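PDB 3S52: putative fumarylacetoacetate hydrolase family protein from Yersinia pestis, which is of unknown function but belongs to the fumarylacetoacetate hydrolase family, whose members share a mixed beta-sheet fold. Local coordinates for residues A77-T82 with S134-V139; D144-D149 with T169-L174; G113-K116 with P120-K123; R8-A13 with N212-N217. All coordinates share one frame; numbering follows the deposited sequence.

Contacts 1 and 3 are buried, whereas contacts 2 and 4 are only partly so, and their chemistry follows. In contact 1 strands 70-80 and 131-138 of the mixed sheet meet mainly through apolar side chains, with no hydrogen bond between the segments; contact 3, its centre about 29 Å from that of contact 1, packs rings and lysine methylenes where a second subunit lies. Contact 2 uses an amide and a water at a helix start, and contact 4 a cation, an indole and a sulfate ion. Contacts 1 and 4 touch where Phe136 N lies 2.8 Å from Arg8 O, a probable hydrogen bond. Contacts 2 and 4 meet where Asn212 N, probably hydrogen-bonded, approaches Asp149 O at 2.9 Å at the margin of the four-stranded antiparallel sheet.

Contact 1 of 4, residues A77-T82 with S134-V139; sequences AVLIGT and SGFIPV
Leu79 lays its CB over one face of the Phe136 ring, and this CH-pi contact is the heart of the pairing. Leu79 CB stands 3.9 Å from the centroid of the Phe136 ring and 19° off the ring normal, displaced toward the rim on the CD1-CE1 side. The leucine chain then runs on across the same ring: with CG anti to the backbone N (chi1 180°), Leu79 CD2 comes to 3.9 Å from Phe136 CD2. One side chain thus touches two parts of the aromatic surface, and the two cross at about a right angle.

Apolar contact at the rim adds to this. Ala77, two residues earlier and with its CB likewise directed toward the partner segment, brings that methyl to 4.2 Å from Phe136 CE1. A small side chain suits this place, since the ring edge already lies close to the backbone: Ala77 O sits near the ring plane, 4.0 Å from Phe136 CE1.

No hydrogen bond joins the segments. Just before the phenylalanine, Ser134 OG donates to Gly135 O over 2.8 Å and also bonds to Val101 N of strand 96-107.

The absence of direct strand pairing reflects the sheet order. Strand 96-107 pairs antiparallel with both strand 70-80 and strand 131-138, Leu79 bonding through its backbone to Ala97 and Gly98. Ile189 of strand 189-191 touches both Ala77 and Phe136, while helix 171-181 meets Val78 through Ile175.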
loop_
_atom_site.group_PDB
_atom_site.type_symbol
_atom_site.label_atom_id
_atom_site.label_comp_id
_atom_site.label_asym_id
_atom_site.label_seq_id
_atom_site.Cartn_x
_atom_site.Cartn_y
_atom_site.Cartn_z
ATOM N N ALA A 77 0.981 -2.272 17.343
ATOM C CA ALA A 77 1.541 -2.865 16.121
ATOM C C ALA A 77 1.954 -4.310 16.407
ATOM O O ALA A 77 2.512 -4.598 17.459
ATOM C CB ALA A 77 2.757 -2.061 15.635
ATOM N N VAL A 78 1.683 -5.203 15.464
ATOM C CA VAL A 78 1.980 -6.618 15.616
ATOM C C VAL A 78 2.966 -7.006 14.521
ATOM O O VAL A 78 2.748 -6.699 13.351
ATOM C CB VAL A 78 0.699 -7.450 15.453
ATOM C CG1 VAL A 78 0.979 -8.924 15.631
ATOM C CG2 VAL A 78 -0.374 -6.961 16.421
ATOM N N LEU A 79 4.058 -7.651 14.910
ATOM C CA LEU A 79 5.076 -8.101 13.965
ATOM C C LEU A 79 4.825 -9.553 13.589
ATOM O O LEU A 79 4.726 -10.426 14.461
ATOM C CB LEU A 79 6.475 -7.947 14.586
ATOM C CG LEU A 79 7.715 -8.366 13.776
ATOM C CD1 LEU A 79 7.849 -7.586 12.486
ATOM C CD2 LEU A 79 8.984 -8.217 14.608
ATOM N N ILE A 80 4.724 -9.812 12.289
ATOM C CA ILE A 80 4.533 -11.162 11.799
ATOM C C ILE A 80 5.898 -11.844 11.625
ATOM O O ILE A 80 6.789 -11.293 10.986
ATOM C CB ILE A 80 3.777 -11.185 10.448
ATOM C CG1 ILE A 80 2.463 -10.388 10.524
ATOM C CG2 ILE A 80 3.530 -12.625 10.013
ATOM C CD1 ILE A 80 1.507 -10.869 11.602
ATOM N N GLY A 81 6.063 -13.030 12.207
ATOM C CA GLY A 81 7.323 -13.759 12.097
ATOM C C GLY A 81 7.298 -14.953 11.155
ATOM O O GLY A 81 8.342 -15.540 10.862
ATOM N N THR A 82 6.105 -15.323 10.692
ATOM C CA THR A 82 5.931 -16.469 9.803
ATOM C C THR A 82 4.898 -16.093 8.760
ATOM O O THR A 82 3.864 -15.549 9.111
ATOM C CB THR A 82 5.380 -17.682 10.589
ATOM O OG1 THR A 82 6.235 -17.975 11.703
ATOM C CG2 THR A 82 5.258 -18.913 9.695
ATOM N N SER A 134 7.809 1.935 17.220
ATOM C CA SER A 134 8.744 1.533 18.266
ATOM C C SER A 134 9.477 0.235 17.908
ATOM O O SER A 134 9.213 -0.390 16.879
ATOM C CB SER A 134 7.974 1.291 19.579
ATOM O OG SER A 134 7.143 0.121 19.483
ATOM N N GLY A 135 10.375 -0.175 18.796
ATOM C CA GLY A 135 10.952 -1.500 18.741
ATOM C C GLY A 135 9.885 -2.488 19.180
ATOM O O GLY A 135 8.861 -2.092 19.737
ATOM N N PHE A 136 10.127 -3.768 18.937
ATOM C CA PHE A 136 9.184 -4.809 19.308
ATOM C C PHE A 136 9.555 -5.554 20.585
ATOM O O PHE A 136 10.737 -5.815 20.853
ATOM C CB PHE A 136 8.967 -5.781 18.139
ATOM C CG PHE A 136 8.262 -5.147 16.982
ATOM C CD1 PHE A 136 6.875 -5.092 16.946
ATOM C CD2 PHE A 136 8.983 -4.535 15.972
ATOM C CE1 PHE A 136 6.225 -4.470 15.888
ATOM C CE2 PHE A 136 8.339 -3.916 14.915
ATOM C CZ PHE A 136 6.950 -3.884 14.882
ATOM N N ILE A 137 8.519 -5.860 21.363
ATOM C CA ILE A 137 8.603 -6.648 22.589
ATOM C C ILE A 137 8.304 -8.120 22.320
ATOM O O ILE A 137 7.354 -8.431 21.622
ATOM C CB ILE A 137 7.585 -6.136 23.604
ATOM C CG1 ILE A 137 7.854 -4.656 23.905
ATOM C CG2 ILE A 137 7.615 -6.976 24.877
ATOM C CD1 ILE A 137 6.671 -3.943 24.517
ATOM N N PRO A 138 9.110 -9.040 22.885
ATOM C CA PRO A 138 8.861 -10.454 22.582
ATOM C C PRO A 138 7.466 -10.890 22.998
ATOM O O PRO A 138 6.933 -10.438 24.012
ATOM C CB PRO A 138 9.925 -11.184 23.409
ATOM C CG PRO A 138 11.025 -10.165 23.582
ATOM C CD PRO A 138 10.299 -8.857 23.737
ATOM N N VAL A 139 6.874 -11.771 22.210
ATOM C CA VAL A 139 5.603 -12.377 22.585
ATOM C C VAL A 139 5.630 -12.896 24.033
ATOM O O VAL A 139 4.673 -12.700 24.789
ATOM C CB VAL A 139 5.253 -13.520 21.638
ATOM C CG1 VAL A 139 4.068 -14.319 22.173
ATOM C CG2 VAL A 139 4.954 -12.972 20.270
#

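Contact 2 of 4, residues D144-D149 with T169-L174; sequences DAQQAD and TPIIPL
Gln146 reaches across to the start of a helix and sets its amide oxygen against the backbone of Ile171. Ile171 N donates to Gln146 OE1 over 2.9 Å at an N-H...O angle of 163°, nearly straight, with the donor tilted 19° from the carbonyl plane. Glutamine suits the task because its bent chain (chi2 61°) carries the amide to an N-H of the helix's first turn. The same oxygen accepts from a water at 2.9 Å from Gln146 OE1, and that water in turn accepts from Ile172 N. Gln146 NE2 bonds back to Thr164 O, so both ends of the amide are tied and its rotation is fixed.

Pro170, at the N-cap position, lies obliquely to this chain, its CB 3.5 Å from Gln146 OE1. Ile171 points its CG1 branch beside its own backbone N, which brings CD1 to 3.6 Å from Ala145 CB, a methyl-to-methyl contact beside the polar one. Ahead of the glutamine, an Asx turn holds the loop as Gln146 N donates to Asp144 OD1.

The contact joins the loop between helix 139-142 and strand 149-154 to helix 171-181, whose other neighbours include helix 89-95, with Glu89 touching Ile172 and Pro173.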
loop_
_atom_site.group_PDB
_atom_site.type_symbol
_atom_site.label_atom_id
_atom_site.label_comp_id
_atom_site.label_asym_id
_atom_site.label_seq_id
_atom_site.Cartn_x
_atom_site.Cartn_y
_atom_site.Cartn_z
ATOM N N ASP A 144 -1.066 -10.522 27.652
ATOM C CA ASP A 144 -2.252 -10.649 26.827
ATOM C C ASP A 144 -2.345 -9.425 25.935
ATOM O O ASP A 144 -2.567 -8.309 26.402
ATOM C CB ASP A 144 -3.489 -10.746 27.719
ATOM C CG ASP A 144 -4.778 -10.931 26.928
ATOM O OD1 ASP A 144 -4.757 -10.808 25.683
ATOM O OD2 ASP A 144 -5.824 -11.186 27.566
ATOM N N ALA A 145 -2.181 -9.655 24.635
ATOM C CA ALA A 145 -2.171 -8.603 23.618
ATOM C C ALA A 145 -3.489 -7.839 23.544
ATOM O O ALA A 145 -3.509 -6.635 23.298
ATOM C CB ALA A 145 -1.813 -9.184 22.259
ATOM N N GLN A 146 -4.575 -8.571 23.772
ATOM C CA GLN A 146 -5.926 -8.034 23.724
ATOM C C GLN A 146 -6.300 -7.277 24.996
ATOM O O GLN A 146 -7.462 -6.943 25.203
ATOM C CB GLN A 146 -6.923 -9.168 23.475
ATOM C CG GLN A 146 -8.143 -8.772 22.660
ATOM C CD GLN A 146 -7.790 -8.280 21.273
ATOM O OE1 GLN A 146 -7.333 -9.044 20.427
ATOM N NE2 GLN A 146 -8.008 -6.997 21.031
ATOM N N GLN A 147 -5.314 -7.008 25.842
ATOM C CA GLN A 147 -5.553 -6.280 27.083
ATOM C C GLN A 147 -4.490 -5.214 27.309
ATOM O O GLN A 147 -4.359 -4.667 28.400
ATOM C CB GLN A 147 -5.606 -7.239 28.268
ATOM C CG GLN A 147 -6.949 -7.914 28.439
ATOM C CD GLN A 147 -7.259 -8.231 29.882
ATOM O OE1 GLN A 147 -7.910 -7.450 30.575
ATOM N NE2 GLN A 147 -6.790 -9.379 30.348
ATOM N N ALA A 148 -3.732 -4.927 26.260
ATOM C CA ALA A 148 -2.671 -3.917 26.316
ATOM C C ALA A 148 -3.156 -2.460 26.373
ATOM O O ALA A 148 -4.111 -2.083 25.699
ATOM C CB ALA A 148 -1.708 -4.105 25.153
ATOM N N ASP A 149 -2.467 -1.651 27.177
ATOM C CA ASP A 149 -2.751 -0.237 27.324
ATOM C C ASP A 149 -1.896 0.616 26.383
ATOM O O ASP A 149 -0.714 0.359 26.195
ATOM C CB ASP A 149 -2.547 0.200 28.773
ATOM C CG ASP A 149 -3.601 -0.385 29.703
ATOM O OD1 ASP A 149 -4.763 0.113 29.703
ATOM O OD2 ASP A 149 -3.260 -1.343 30.437
ATOM N N THR A 169 -12.829 -5.662 16.079
ATOM C CA THR A 169 -12.353 -6.950 15.591
ATOM C C THR A 169 -11.021 -7.244 16.285
ATOM O O THR A 169 -10.059 -6.512 16.095
ATOM C CB THR A 169 -12.160 -6.949 14.052
ATOM O OG1 THR A 169 -13.334 -6.424 13.412
ATOM C CG2 THR A 169 -11.889 -8.379 13.532
ATOM N N PRO A 170 -10.978 -8.294 17.127
ATOM C CA PRO A 170 -9.788 -8.648 17.906
ATOM C C PRO A 170 -8.619 -9.020 16.999
ATOM O O PRO A 170 -8.837 -9.331 15.827
ATOM C CB PRO A 170 -10.249 -9.874 18.699
ATOM C CG PRO A 170 -11.716 -9.743 18.754
ATOM C CD PRO A 170 -12.082 -9.226 17.401
ATOM N N ILE A 171 -7.404 -8.984 17.545
ATOM C CA ILE A 171 -6.171 -9.169 16.773
ATOM C C ILE A 171 -6.131 -10.405 15.877
ATOM O O ILE A 171 -5.827 -10.320 14.684
ATOM C CB ILE A 171 -4.946 -9.220 17.715
ATOM C CG1 ILE A 171 -4.717 -7.853 18.376
ATOM C CG2 ILE A 171 -3.712 -9.686 16.970
ATOM C CD1 ILE A 171 -3.776 -7.924 19.569
ATOM N N ILE A 172 -6.408 -11.564 16.455
ATOM C CA ILE A 172 -6.286 -12.807 15.698
ATOM C C ILE A 172 -7.256 -12.935 14.508
ATOM O O ILE A 172 -6.817 -13.092 13.374
ATOM C CB ILE A 172 -6.317 -14.032 16.634
ATOM C CG1 ILE A 172 -4.974 -14.120 17.369
ATOM C CG2 ILE A 172 -6.571 -15.305 15.853
ATOM C CD1 ILE A 172 -5.082 -14.709 18.749
ATOM N N PRO A 173 -8.573 -12.850 14.755
ATOM C CA PRO A 173 -9.481 -12.836 13.601
ATOM C C PRO A 173 -9.185 -11.703 12.609
ATOM O O PRO A 173 -9.442 -11.853 11.410
ATOM C CB PRO A 173 -10.871 -12.637 14.229
ATOM C CG PRO A 173 -10.611 -12.213 15.686
ATOM C CD PRO A 173 -9.290 -12.836 16.047
ATOM N N LEU A 174 -8.668 -10.577 13.087
ATOM C CA LEU A 174 -8.361 -9.479 12.168
ATOM C C LEU A 174 -7.255 -9.913 11.201
ATOM O O LEU A 174 -7.362 -9.773 9.975
ATOM C CB LEU A 174 -7.922 -8.221 12.936
ATOM C CG LEU A 174 -7.510 -7.003 12.092
ATOM C CD1 LEU A 174 -8.683 -6.417 11.343
ATOM C CD2 LEU A 174 -6.873 -5.935 12.988
HETATM O O HOH W 1 -7.024 -11.694 19.375
#

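Contact 3 of 4, residues G113-K116 with P120-K123; sequences GFKK and PWEK
Over one face of the Phe114 ring lies a carbonyl oxygen, Pro120 O, 3.5 Å from Phe114 CG, while Lys123 CB approaches obliquely at 3.8 Å from Phe114 CE2. The indole of Trp121 is likewise met obliquely, by Phe114 CB at 4.1 Å from Trp121 CD1 and by the chain of Lys115. These groups belong to two consecutive short helices, 108-117 and 122-125, joined by a short connection; phenylalanine from the first fills the angle between them.

Its aromatic side chain suits the place because a broad flat ring can meet the backbone at Pro120 and the methylenes of Lys123 at once, while its CB reaches the indole. Trp121 aims its CB away from helix 108-117, yet the indole turns back to cross Lys115 obliquely. That lysine is extended beyond CG, a shape that lets its CG and CE both rest against the indole. Lys123 crosses Phe114 at about a right angle and bends at chi3 (-93°), bringing its CE to 3.9 Å from Phe114 CZ.

The polar end of Lys123 serves the dimer: NZ bonds to Tyr177 OH and Pro44 O of the second subunit. Pro120 and Trp121 pack there too, against Leu46 and Pro120 of that subunit respectively. Between the two segments no hydrogen bond forms, and the lysine-indole contact is made by Lys115 CE, 3.7 Å from Trp121 CZ2.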
loop_
_atom_site.group_PDB
_atom_site.type_symbol
_atom_site.label_atom_id
_atom_site.label_comp_id
_atom_site.label_asym_id
_atom_site.label_seq_id
_atom_site.Cartn_x
_atom_site.Cartn_y
_atom_site.Cartn_z
ATOM N N GLY A 113 -11.576 14.446 2.348
ATOM C CA GLY A 113 -11.920 14.670 0.951
ATOM C C GLY A 113 -11.984 13.371 0.153
ATOM O O GLY A 113 -12.895 13.178 -0.651
ATOM N N PHE A 114 -11.007 12.485 0.366
ATOM C CA PHE A 114 -10.983 11.180 -0.298
ATOM C C PHE A 114 -12.258 10.382 -0.008
ATOM O O PHE A 114 -12.848 9.800 -0.920
ATOM C CB PHE A 114 -9.703 10.377 0.072
ATOM C CG PHE A 114 -8.436 11.053 -0.359
ATOM C CD1 PHE A 114 -8.448 11.911 -1.448
ATOM C CD2 PHE A 114 -7.254 10.887 0.345
ATOM C CE1 PHE A 114 -7.300 12.561 -1.851
ATOM C CE2 PHE A 114 -6.099 11.541 -0.049
ATOM C CZ PHE A 114 -6.125 12.383 -1.150
ATOM N N LYS A 115 -12.685 10.371 1.256
ATOM C CA LYS A 115 -13.912 9.669 1.650
ATOM C C LYS A 115 -15.143 10.191 0.912
ATOM O O LYS A 115 -15.947 9.413 0.400
ATOM C CB LYS A 115 -14.158 9.763 3.162
ATOM C CG LYS A 115 -13.187 8.983 4.036
ATOM C CD LYS A 115 -13.668 9.030 5.483
ATOM C CE LYS A 115 -12.597 8.580 6.450
ATOM N NZ LYS A 115 -13.037 8.784 7.863
ATOM N N LYS A 116 -15.294 11.509 0.856
ATOM C CA LYS A 116 -16.451 12.092 0.191
ATOM C C LYS A 116 -16.434 11.858 -1.320
ATOM O O LYS A 116 -17.483 11.805 -1.956
ATOM C CB LYS A 116 -16.554 13.579 0.509
ATOM C CG LYS A 116 -16.732 13.861 1.984
ATOM C CD LYS A 116 -16.902 15.342 2.241
ATOM C CE LYS A 116 -16.905 15.644 3.726
ATOM N NZ LYS A 116 -17.474 16.994 3.993
ATOM N N PRO A 120 -9.032 6.671 -3.309
ATOM C CA PRO A 120 -8.129 5.874 -2.472
ATOM C C PRO A 120 -7.455 6.739 -1.407
ATOM O O PRO A 120 -7.347 7.955 -1.566
ATOM C CB PRO A 120 -7.105 5.328 -3.473
ATOM C CG PRO A 120 -7.189 6.239 -4.638
ATOM C CD PRO A 120 -8.612 6.671 -4.720
ATOM N N TRP A 121 -7.030 6.120 -0.314
ATOM C CA TRP A 121 -6.556 6.889 0.829
ATOM C C TRP A 121 -5.044 7.108 0.860
ATOM O O TRP A 121 -4.549 7.819 1.740
ATOM C CB TRP A 121 -6.965 6.198 2.127
ATOM C CG TRP A 121 -8.420 6.206 2.465
ATOM C CD1 TRP A 121 -9.468 6.637 1.682
ATOM C CD2 TRP A 121 -8.992 5.755 3.696
ATOM N NE1 TRP A 121 -10.654 6.480 2.370
ATOM C CE2 TRP A 121 -10.387 5.936 3.602
ATOM C CE3 TRP A 121 -8.454 5.190 4.864
ATOM C CZ2 TRP A 121 -11.254 5.586 4.639
ATOM C CZ3 TRP A 121 -9.314 4.847 5.897
ATOM C CH2 TRP A 121 -10.701 5.036 5.773
ATOM N N GLU A 122 -4.316 6.495 -0.076
ATOM C CA GLU A 122 -2.847 6.444 -0.005
ATOM C C GLU A 122 -2.160 7.789 0.232
ATOM O O GLU A 122 -1.197 7.878 0.997
ATOM C CB GLU A 122 -2.248 5.794 -1.262
ATOM C CG GLU A 122 -2.205 4.261 -1.210
ATOM C CD GLU A 122 -3.514 3.614 -1.649
ATOM O OE1 GLU A 122 -4.567 4.305 -1.646
ATOM O OE2 GLU A 122 -3.474 2.421 -2.022
ATOM N N LYS A 123 -2.616 8.833 -0.449
ATOM C CA LYS A 123 -1.968 10.122 -0.262
ATOM C C LYS A 123 -2.108 10.600 1.178
ATOM O O LYS A 123 -1.229 11.301 1.686
ATOM C CB LYS A 123 -2.498 11.189 -1.242
ATOM C CG LYS A 123 -2.099 10.978 -2.697
ATOM C CD LYS A 123 -2.430 12.214 -3.576
ATOM C CE LYS A 123 -3.783 12.112 -4.226
ATOM N NZ LYS A 123 -3.996 13.226 -5.206
#

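Contact 4 of 4, residues R8-A13 with N212-N217; sequences RDWQGA and NGKTVN. With SO4 (sulfate ion), chain F.
A type I beta turn, Asp9 to Gly12, presents Trp10 to strand 214-219, where the indole and Lys214 form a cation-pi pair. Lys214 NZ stands 3.9 Å from the centroid of the Trp10 five-membered ring, 26° off its normal. Lys214 CE lies more squarely above, 3.4 Å from the centroid of the Trp10 five-membered ring. Bends at chi3 (69°) and chi4 (56°) fold the lysine over this face, and the two side chains slide past each other in opposite directions. Farther along the indole, Val216 CG1 rests 3.9 Å from Trp10 CZ2.

Strand 214-219 is an outermost strand, within this chain, of a four-stranded antiparallel sheet, and a sulfate ion, probably from the crystallisation liquor, sits where turn and strand meet. Trp10 NE1 donates to sulfate O4 over 2.9 Å near the ring plane. Thr215 N gives the same oxygen a second bond, of 3.2 Å to sulfate O4, and Lys214 NZ holds sulfate O3 at 2.7 Å. Lysine suits the spot since one ammonium serves both ring and anion. A water accepts from Lys214 NZ and from Gln11 NE2.

Gly12 closes the turn with a positive phi, a conformation readily adopted by glycine, and Asp9 OD1 accepts from Ala13 N at 2.8 Å.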
loop_
_atom_site.group_PDB
_atom_site.type_symbol
_atom_site.label_atom_id
_atom_site.label_comp_id
_atom_site.label_asym_id
_atom_site.label_seq_id
_atom_site.Cartn_x
_atom_site.Cartn_y
_atom_site.Cartn_z
ATOM N N ARG A 8 13.496 -3.173 14.897
ATOM C CA ARG A 8 14.356 -3.166 16.065
ATOM C C ARG A 8 13.637 -3.727 17.283
ATOM O O ARG A 8 12.412 -3.666 17.363
ATOM C CB ARG A 8 14.856 -1.743 16.337
ATOM C CG ARG A 8 15.898 -1.286 15.313
ATOM C CD ARG A 8 16.449 0.096 15.614
ATOM N NE ARG A 8 17.323 0.548 14.531
ATOM C CZ ARG A 8 18.552 0.084 14.325
ATOM N NH1 ARG A 8 19.060 -0.842 15.132
ATOM N NH2 ARG A 8 19.276 0.538 13.311
ATOM N N ASP A 9 14.382 -4.270 18.244
ATOM C CA ASP A 9 13.726 -4.620 19.500
ATOM C C ASP A 9 13.595 -3.400 20.420
ATOM O O ASP A 9 14.059 -2.305 20.080
ATOM C CB ASP A 9 14.359 -5.852 20.193
ATOM C CG ASP A 9 15.785 -5.608 20.690
ATOM O OD1 ASP A 9 16.219 -4.442 20.745
ATOM O OD2 ASP A 9 16.466 -6.602 21.059
ATOM N N TRP A 10 12.951 -3.572 21.573
ATOM C CA TRP A 10 12.733 -2.434 22.462
ATOM C C TRP A 10 14.051 -1.756 22.832
ATOM O O TRP A 10 14.113 -0.540 22.984
ATOM C CB TRP A 10 11.964 -2.824 23.739
ATOM C CG TRP A 10 11.371 -1.605 24.404
ATOM C CD1 TRP A 10 11.898 -0.886 25.445
ATOM C CD2 TRP A 10 10.158 -0.949 24.032
ATOM N NE1 TRP A 10 11.072 0.174 25.744
ATOM C CE2 TRP A 10 10.000 0.155 24.886
ATOM C CE3 TRP A 10 9.186 -1.192 23.054
ATOM C CZ2 TRP A 10 8.909 1.019 24.787
ATOM C CZ3 TRP A 10 8.112 -0.350 22.964
ATOM C CH2 TRP A 10 7.976 0.744 23.828
ATOM N N GLN A 11 15.103 -2.554 22.977
ATOM C CA GLN A 11 16.408 -2.035 23.358
ATOM C C GLN A 11 17.131 -1.310 22.233
ATOM O O GLN A 11 18.147 -0.657 22.471
ATOM C CB GLN A 11 17.303 -3.165 23.865
ATOM C CG GLN A 11 16.967 -3.632 25.256
ATOM C CD GLN A 11 15.585 -4.228 25.346
ATOM O OE1 GLN A 11 15.250 -5.163 24.617
ATOM N NE2 GLN A 11 14.771 -3.690 26.243
ATOM N N GLY A 12 16.635 -1.444 21.007
ATOM C CA GLY A 12 17.272 -0.787 19.879
ATOM C C GLY A 12 18.094 -1.720 19.017
ATOM O O GLY A 12 18.681 -1.299 18.028
ATOM N N ALA A 13 18.130 -2.998 19.381
ATOM C CA ALA A 13 18.876 -3.971 18.595
ATOM C C ALA A 13 18.184 -4.244 17.266
ATOM O O ALA A 13 16.976 -4.457 17.212
ATOM C CB ALA A 13 19.043 -5.282 19.376
ATOM N N ASN A 212 1.707 -0.463 27.512
ATOM C CA ASN A 212 1.695 -0.959 28.869
ATOM C C ASN A 212 2.627 -0.100 29.704
ATOM O O ASN A 212 2.550 1.124 29.642
ATOM C CB ASN A 212 2.065 -2.429 28.900
ATOM C CG ASN A 212 0.981 -3.294 28.280
ATOM O OD1 ASN A 212 -0.212 -2.989 28.403
ATOM N ND2 ASN A 212 1.385 -4.361 27.603
ATOM N N GLY A 213 3.523 -0.727 30.455
ATOM C CA GLY A 213 4.408 0.027 31.322
ATOM C C GLY A 213 5.687 0.540 30.668
ATOM O O GLY A 213 6.656 0.856 31.367
ATOM N N LYS A 214 5.709 0.633 29.341
ATOM C CA LYS A 214 6.966 0.942 28.670
ATOM C C LYS A 214 6.856 2.207 27.841
ATOM O O LYS A 214 5.865 2.408 27.144
ATOM C CB LYS A 214 7.424 -0.244 27.829
ATOM C CG LYS A 214 7.572 -1.508 28.657
ATOM C CD LYS A 214 7.954 -2.691 27.804
ATOM C CE LYS A 214 9.370 -2.543 27.279
ATOM N NZ LYS A 214 10.346 -2.363 28.373
ATOM N N THR A 215 7.889 3.043 27.911
ATOM C CA THR A 215 7.817 4.405 27.383
ATOM C C THR A 215 8.809 4.732 26.259
ATOM O O THR A 215 9.969 4.332 26.311
ATOM C CB THR A 215 8.026 5.407 28.530
ATOM O OG1 THR A 215 7.024 5.186 29.527
ATOM C CG2 THR A 215 7.938 6.837 28.032
ATOM N N VAL A 216 8.341 5.450 25.237
ATOM C CA VAL A 216 9.232 6.085 24.266
ATOM C C VAL A 216 8.887 7.565 24.188
ATOM O O VAL A 216 7.717 7.946 24.291
ATOM C CB VAL A 216 9.103 5.489 22.838
ATOM C CG1 VAL A 216 9.832 4.156 22.715
ATOM C CG2 VAL A 216 7.648 5.342 22.446
ATOM N N ASN A 217 9.910 8.392 23.993
ATOM C CA ASN A 217 9.739 9.831 23.875
ATOM C C ASN A 217 10.314 10.367 22.581
ATOM O O ASN A 217 11.336 9.889 22.081
ATOM C CB ASN A 217 10.413 10.548 25.035
ATOM C CG ASN A 217 9.900 10.094 26.356
ATOM O OD1 ASN A 217 8.923 10.631 26.871
ATOM N ND2 ASN A 217 10.552 9.087 26.925
HETATM S S SO4 F . 11.170 1.197 29.438
HETATM O O1 SO4 F . 10.833 2.119 30.521
HETATM O O2 SO4 F . 12.591 0.859 29.486
HETATM O O3 SO4 F . 10.373 -0.016 29.606
HETATM O O4 SO4 F . 10.888 1.839 28.157
HETATM O O HOH W 2 12.545 -3.702 27.582
#